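Local coordinates for glycogen synthase (Cyanobacterium sp. CLg1, PDB 6GNF), which belongs to the starch and glycogen synthase family of glycosyltransferases and binds ADP in a pocket of its two-domain fold, at residues M372-G386 with Y403-A417. Numbering follows the deposited sequence.
Sequences MPKLKQLNCQVVILG and YPFAKGVARFDSKLA. With ADP (adenosine-5'-diphosphate), chain F.
L385 and V409 pair side by side on neighbouring parallel strands, 381-385 and 406-409, joined through helix 390-402 as a beta-alpha-beta unit of the C-terminal Rossmann-like domain. Strand 406-409 is an edge strand of this parallel sheet, whereas 381-385 is also bonded to strand 352-356. Five backbone hydrogen bonds zip the pair, from V382 N to F405 O (3.1 Å) up to G386 N to V409 O.

Two close-packed clusters flank this ladder. At the C-terminal end of the strands L385, with CG anti to the backbone N (chi1 175°), sends CD1 against V409 CG1 and L416 CD2, while CD2 lies 4.0 Å from A417 CB. This branched end fills the angle between strand 406-409 and the start of helix 414-423 and also backs the adenine of ADP, with CD2 3.7 Å from ADP N1. The loop between holds the adenine edge: ADP N6 donates to R411 O (3.0 Å), D413 N gives a weak bond to ADP N1, and the F412 ring lies with one face over the six-membered ring.

At the other end M372 lays CB over the centre of the Y403 ring, 3.4 Å from its centroid, and its chain bends at chi2 (-72°) to bring SD beside A406 CB. The F405 ring meets M372 O at its edge, and L375 CB and K376 CB approach it obliquely. The solvent side is the border: exposed P373 beside Y403 OH, the outer part of K376, the end of K407 leading away from strand 381-385, and exposed R411. Back at the pocket, D413 bridges to R411 through OD2 and caps helix 414-423 through OD1, a weak 3.2 Å bond from L416 N.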
loop_
_atom_site.group_PDB
_atom_site.type_symbol
_atom_site.label_atom_id
_atom_site.label_comp_id
_atom_site.label_asym_id
_atom_site.label_seq_id
_atom_site.Cartn_x
_atom_site.Cartn_y
_atom_site.Cartn_z
ATOM N N MET A 372 -5.342 -25.270 -8.688
ATOM C CA MET A 372 -4.920 -26.487 -7.976
ATOM C C MET A 372 -4.994 -27.775 -8.798
ATOM O O MET A 372 -4.045 -28.559 -8.778
ATOM C CB MET A 372 -5.707 -26.653 -6.669
ATOM C CG MET A 372 -5.346 -25.630 -5.603
ATOM S SD MET A 372 -3.719 -25.927 -4.879
ATOM C CE MET A 372 -3.288 -24.279 -4.322
ATOM N N PRO A 373 -6.097 -27.989 -9.542
ATOM C CA PRO A 373 -6.172 -29.209 -10.355
ATOM C C PRO A 373 -5.004 -29.355 -11.333
ATOM O O PRO A 373 -4.507 -30.464 -11.529
ATOM C CB PRO A 373 -7.496 -29.053 -11.111
ATOM C CG PRO A 373 -8.309 -28.123 -10.270
ATOM C CD PRO A 373 -7.323 -27.175 -9.665
ATOM N N LYS A 374 -4.551 -28.244 -11.911
ATOM C CA LYS A 374 -3.427 -28.267 -12.847
ATOM C C LYS A 374 -2.062 -28.274 -12.157
ATOM O O LYS A 374 -1.059 -28.607 -12.779
ATOM C CB LYS A 374 -3.490 -27.066 -13.789
ATOM C CG LYS A 374 -4.640 -27.100 -14.788
ATOM C CD LYS A 374 -4.256 -26.387 -16.078
ATOM C CE LYS A 374 -5.428 -26.257 -17.038
ATOM N NZ LYS A 374 -6.262 -25.072 -16.702
ATOM N N LEU A 375 -2.014 -27.847 -10.902
ATOM C CA LEU A 375 -0.733 -27.675 -10.208
ATOM C C LEU A 375 -0.046 -28.985 -9.825
ATOM O O LEU A 375 1.188 -29.057 -9.772
ATOM C CB LEU A 375 -0.906 -26.802 -8.962
ATOM C CG LEU A 375 -1.131 -25.309 -9.206
ATOM C CD1 LEU A 375 -1.345 -24.593 -7.881
ATOM C CD2 LEU A 375 0.028 -24.686 -9.972
ATOM N N LYS A 376 -0.828 -30.026 -9.558
ATOM C CA LYS A 376 -0.251 -31.297 -9.126
ATOM C C LYS A 376 0.775 -31.823 -10.133
ATOM O O LYS A 376 1.760 -32.455 -9.753
ATOM C CB LYS A 376 -1.335 -32.348 -8.882
ATOM C CG LYS A 376 -0.842 -33.486 -8.007
ATOM C CD LYS A 376 -1.950 -34.428 -7.572
ATOM C CE LYS A 376 -1.450 -35.364 -6.479
ATOM N NZ LYS A 376 -2.265 -36.605 -6.363
ATOM N N GLN A 377 0.539 -31.540 -11.412
ATOM C CA GLN A 377 1.445 -31.929 -12.494
ATOM C C GLN A 377 2.857 -31.346 -12.352
ATOM O O GLN A 377 3.822 -31.933 -12.838
ATOM C CB GLN A 377 0.848 -31.501 -13.846
ATOM C CG GLN A 377 -0.460 -32.194 -14.228
ATOM C CD GLN A 377 -0.339 -33.708 -14.401
ATOM O OE1 GLN A 377 0.742 -34.284 -14.267
ATOM N NE2 GLN A 377 -1.452 -34.355 -14.726
ATOM N N LEU A 378 2.978 -30.199 -11.681
ATOM C CA LEU A 378 4.258 -29.490 -11.590
ATOM C C LEU A 378 5.227 -30.042 -10.542
ATOM O O LEU A 378 6.397 -29.661 -10.542
ATOM C CB LEU A 378 4.020 -28.010 -11.304
ATOM C CG LEU A 378 3.092 -27.250 -12.253
ATOM C CD1 LEU A 378 3.124 -25.770 -11.907
ATOM C CD2 LEU A 378 3.476 -27.466 -13.709
ATOM N N ASN A 379 4.745 -30.908 -9.651
ATOM C CA ASN A 379 5.565 -31.480 -8.569
ATOM C C ASN A 379 6.193 -30.409 -7.691
ATOM O O ASN A 379 7.411 -30.353 -7.517
ATOM C CB ASN A 379 6.658 -32.400 -9.119
ATOM C CG ASN A 379 6.098 -33.617 -9.812
ATOM O OD1 ASN A 379 6.358 -33.851 -10.992
ATOM N ND2 ASN A 379 5.330 -34.412 -9.078
ATOM N N CYS A 380 5.345 -29.547 -7.150
ATOM C CA CYS A 380 5.786 -28.460 -6.285
ATOM C C CYS A 380 4.877 -28.353 -5.073
ATOM O O CYS A 380 3.870 -29.053 -4.980
ATOM C CB CYS A 380 5.770 -27.138 -7.055
ATOM S SG CYS A 380 4.131 -26.629 -7.622
ATOM N N GLN A 381 5.251 -27.486 -4.141
ATOM C CA GLN A 381 4.415 -27.188 -2.990
ATOM C C GLN A 381 3.974 -25.734 -3.049
ATOM O O GLN A 381 4.673 -24.895 -3.615
ATOM C CB GLN A 381 5.163 -27.493 -1.693
ATOM C CG GLN A 381 5.291 -28.986 -1.429
ATOM C CD GLN A 381 6.107 -29.313 -0.193
ATOM O OE1 GLN A 381 6.572 -28.418 0.510
ATOM N NE2 GLN A 381 6.292 -30.604 0.071
ATOM N N VAL A 382 2.797 -25.452 -2.496
ATOM C CA VAL A 382 2.249 -24.098 -2.484
ATOM C C VAL A 382 1.717 -23.761 -1.101
ATOM O O VAL A 382 0.945 -24.518 -0.518
ATOM C CB VAL A 382 1.093 -23.921 -3.495
ATOM C CG1 VAL A 382 0.575 -22.489 -3.466
ATOM C CG2 VAL A 382 1.544 -24.297 -4.898
ATOM N N VAL A 383 2.130 -22.612 -0.586
ATOM C CA VAL A 383 1.632 -22.115 0.685
ATOM C C VAL A 383 0.997 -20.757 0.438
ATOM O O VAL A 383 1.583 -19.918 -0.245
ATOM C CB VAL A 383 2.763 -21.996 1.720
ATOM C CG1 VAL A 383 2.233 -21.438 3.028
ATOM C CG2 VAL A 383 3.405 -23.359 1.943
ATOM N N ILE A 384 -0.211 -20.561 0.970
ATOM C CA ILE A 384 -0.991 -19.349 0.714
ATOM C C ILE A 384 -1.468 -18.719 2.021
ATOM O O ILE A 384 -2.172 -19.354 2.800
ATOM C CB ILE A 384 -2.227 -19.660 -0.153
ATOM C CG1 ILE A 384 -1.867 -20.563 -1.330
ATOM C CG2 ILE A 384 -2.850 -18.369 -0.662
ATOM C CD1 ILE A 384 -3.072 -21.160 -2.021
ATOM N N LEU A 385 -1.084 -17.470 2.249
ATOM C CA LEU A 385 -1.435 -16.755 3.472
ATOM C C LEU A 385 -2.144 -15.445 3.131
ATOM O O LEU A 385 -1.583 -14.604 2.440
ATOM C CB LEU A 385 -0.168 -16.472 4.289
ATOM C CG LEU A 385 -0.318 -15.621 5.558
ATOM C CD1 LEU A 385 -1.159 -16.349 6.601
ATOM C CD2 LEU A 385 1.045 -15.251 6.125
ATOM N N GLY A 386 -3.357 -15.264 3.652
ATOM C CA GLY A 386 -4.138 -14.054 3.385
ATOM C C GLY A 386 -5.488 -13.975 4.082
ATOM O O GLY A 386 -6.019 -14.980 4.540
ATOM N N TYR A 403 -5.903 -31.179 -1.804
ATOM C CA TYR A 403 -4.557 -31.053 -2.368
ATOM C C TYR A 403 -3.493 -31.122 -1.272
ATOM O O TYR A 403 -3.302 -30.145 -0.534
ATOM C CB TYR A 403 -4.454 -29.746 -3.154
ATOM C CG TYR A 403 -5.558 -29.618 -4.172
ATOM C CD1 TYR A 403 -5.502 -30.321 -5.371
ATOM C CD2 TYR A 403 -6.676 -28.826 -3.924
ATOM C CE1 TYR A 403 -6.521 -30.227 -6.306
ATOM C CE2 TYR A 403 -7.699 -28.724 -4.853
ATOM C CZ TYR A 403 -7.615 -29.429 -6.042
ATOM O OH TYR A 403 -8.621 -29.335 -6.967
ATOM N N PRO A 404 -2.798 -32.277 -1.163
ATOM C CA PRO A 404 -1.834 -32.492 -0.080
ATOM C C PRO A 404 -0.574 -31.630 -0.203
ATOM O O PRO A 404 0.034 -31.289 0.812
ATOM C CB PRO A 404 -1.494 -33.984 -0.199
ATOM C CG PRO A 404 -1.724 -34.320 -1.630
ATOM C CD PRO A 404 -2.818 -33.408 -2.114
ATOM N N PHE A 405 -0.217 -31.254 -1.432
ATOM C CA PHE A 405 0.966 -30.420 -1.694
ATOM C C PHE A 405 0.749 -28.935 -1.390
ATOM O O PHE A 405 1.674 -28.143 -1.525
ATOM C CB PHE A 405 1.418 -30.575 -3.150
ATOM C CG PHE A 405 0.382 -30.155 -4.158
ATOM C CD1 PHE A 405 0.282 -28.829 -4.564
ATOM C CD2 PHE A 405 -0.496 -31.086 -4.700
ATOM C CE1 PHE A 405 -0.674 -28.440 -5.489
ATOM C CE2 PHE A 405 -1.456 -30.704 -5.621
ATOM C CZ PHE A 405 -1.543 -29.379 -6.017
ATOM N N ALA A 406 -0.459 -28.564 -0.976
ATOM C CA ALA A 406 -0.791 -27.162 -0.762
ATOM C C ALA A 406 -1.374 -26.934 0.616
ATOM O O ALA A 406 -1.943 -27.841 1.212
ATOM C CB ALA A 406 -1.770 -26.686 -1.826
ATOM N N LYS A 407 -1.288 -25.691 1.075
ATOM C CA LYS A 407 -1.771 -25.325 2.389
ATOM C C LYS A 407 -2.212 -23.873 2.393
ATOM O O LYS A 407 -1.478 -22.997 1.941
ATOM C CB LYS A 407 -0.668 -25.545 3.423
ATOM C CG LYS A 407 -0.991 -25.025 4.813
ATOM C CD LYS A 407 -2.078 -25.838 5.490
ATOM C CE LYS A 407 -2.420 -25.222 6.835
ATOM N NZ LYS A 407 -3.266 -26.137 7.643
ATOM N N GLY A 408 -3.411 -23.629 2.914
ATOM C CA GLY A 408 -3.965 -22.285 3.007
ATOM C C GLY A 408 -4.178 -21.895 4.452
ATOM O O GLY A 408 -4.553 -22.725 5.274
ATOM N N VAL A 409 -3.929 -20.627 4.760
ATOM C CA VAL A 409 -4.090 -20.109 6.110
ATOM C C VAL A 409 -4.772 -18.751 6.044
ATOM O O VAL A 409 -4.198 -17.783 5.539
ATOM C CB VAL A 409 -2.726 -19.974 6.814
ATOM C CG1 VAL A 409 -2.874 -19.331 8.187
ATOM C CG2 VAL A 409 -2.062 -21.341 6.938
ATOM N N ALA A 410 -5.984 -18.674 6.579
ATOM C CA ALA A 410 -6.761 -17.441 6.538
ATOM C C ALA A 410 -6.572 -16.645 7.818
ATOM O O ALA A 410 -7.477 -16.539 8.632
ATOM C CB ALA A 410 -8.231 -17.749 6.310
ATOM N N ARG A 411 -5.400 -16.047 7.969
ATOM C CA ARG A 411 -5.094 -15.221 9.132
ATOM C C ARG A 411 -4.128 -14.125 8.752
ATOM O O ARG A 411 -3.485 -14.186 7.702
ATOM C CB ARG A 411 -4.484 -16.067 10.256
ATOM C CG ARG A 411 -5.482 -16.507 11.313
ATOM C CD ARG A 411 -4.804 -17.151 12.514
ATOM N NE ARG A 411 -4.359 -18.516 12.221
ATOM C CZ ARG A 411 -3.128 -18.869 11.849
ATOM N NH1 ARG A 411 -2.848 -20.146 11.602
ATOM N NH2 ARG A 411 -2.171 -17.961 11.722
ATOM N N PHE A 412 -4.075 -13.086 9.573
ATOM C CA PHE A 412 -2.952 -12.173 9.532
ATOM C C PHE A 412 -1.953 -12.698 10.553
ATOM O O PHE A 412 -2.228 -12.709 11.750
ATOM C CB PHE A 412 -3.353 -10.753 9.858
ATOM C CG PHE A 412 -2.309 -9.752 9.491
ATOM C CD1 PHE A 412 -1.220 -9.530 10.325
ATOM C CD2 PHE A 412 -2.397 -9.046 8.297
ATOM C CE1 PHE A 412 -0.248 -8.601 9.985
ATOM C CE2 PHE A 412 -1.430 -8.111 7.952
ATOM C CZ PHE A 412 -0.355 -7.891 8.798
ATOM N N ASP A 413 -0.798 -13.140 10.069
ATOM C CA ASP A 413 0.151 -13.869 10.892
ATOM C C ASP A 413 1.578 -13.531 10.465
ATOM O O ASP A 413 2.102 -14.108 9.503
ATOM C CB ASP A 413 -0.125 -15.369 10.761
ATOM C CG ASP A 413 0.719 -16.213 11.704
ATOM O OD1 ASP A 413 1.696 -15.691 12.287
ATOM O OD2 ASP A 413 0.413 -17.411 11.873
ATOM N N SER A 414 2.206 -12.606 11.188
ATOM C CA SER A 414 3.560 -12.164 10.853
ATOM C C SER A 414 4.574 -13.297 10.943
ATOM O O SER A 414 5.436 -13.441 10.076
ATOM C CB SER A 414 3.987 -11.004 11.734
ATOM O OG SER A 414 3.382 -9.824 11.239
ATOM N N LYS A 415 4.467 -14.109 11.984
ATOM C CA LYS A 415 5.372 -15.238 12.161
ATOM C C LYS A 415 5.376 -16.155 10.933
ATOM O O LYS A 415 6.441 -16.541 10.447
ATOM C CB LYS A 415 4.991 -16.024 13.419
ATOM C CG LYS A 415 5.891 -17.209 13.732
ATOM C CD LYS A 415 5.675 -17.667 15.167
ATOM C CE LYS A 415 6.428 -18.948 15.485
ATOM N NZ LYS A 415 5.772 -20.149 14.894
ATOM N N LEU A 416 4.191 -16.504 10.437
ATOM C CA LEU A 416 4.086 -17.394 9.282
ATOM C C LEU A 416 4.538 -16.692 7.996
ATOM O O LEU A 416 5.105 -17.319 7.108
ATOM C CB LEU A 416 2.663 -17.931 9.133
ATOM C CG LEU A 416 2.474 -19.064 8.117
ATOM C CD1 LEU A 416 3.298 -20.287 8.489
ATOM C CD2 LEU A 416 1.005 -19.441 7.995
ATOM N N ALA A 417 4.287 -15.394 7.896
ATOM C CA ALA A 417 4.795 -14.615 6.771
ATOM C C ALA A 417 6.319 -14.712 6.702
ATOM O O ALA A 417 6.889 -14.923 5.626
ATOM C CB ALA A 417 4.356 -13.160 6.877
HETATM P PB ADP F . -0.739 -4.155 -0.656
HETATM O O1B ADP F . -1.288 -3.931 -2.040
HETATM O O2B ADP F . -0.115 -2.926 -0.053
HETATM O O3B ADP F . -1.671 -4.918 0.246
HETATM P PA ADP F . 2.060 -4.846 -0.699
HETATM O O1A ADP F . 2.438 -3.463 -1.212
HETATM O O2A ADP F . 2.818 -6.084 -1.160
HETATM O O3A ADP F . 0.490 -5.162 -0.945
HETATM O "O5'" ADP F . 2.110 -4.823 0.917
HETATM C "C5'" ADP F . 1.378 -5.769 1.705
HETATM C "C4'" ADP F . 2.185 -6.048 2.967
HETATM O "O4'" ADP F . 1.420 -6.742 3.955
HETATM C "C3'" ADP F . 3.377 -6.927 2.650
HETATM O "O3'" ADP F . 4.505 -6.403 3.358
HETATM C "C2'" ADP F . 2.977 -8.305 3.131
HETATM O "O2'" ADP F . 4.134 -8.974 3.621
HETATM C "C1'" ADP F . 1.960 -8.036 4.226
HETATM N N9 ADP F . 0.815 -8.984 4.320
HETATM C C8 ADP F . -0.238 -9.065 3.479
HETATM N N7 ADP F . -1.120 -10.020 3.884
HETATM C C5 ADP F . -0.635 -10.558 5.016
HETATM C C6 ADP F . -1.048 -11.606 5.972
HETATM N N6 ADP F . -2.192 -12.297 5.798
HETATM N N1 ADP F . -0.245 -11.860 7.027
HETATM C C2 ADP F . 0.904 -11.196 7.230
HETATM N N3 ADP F . 1.337 -10.229 6.400
HETATM C C4 ADP F . 0.631 -9.866 5.303
#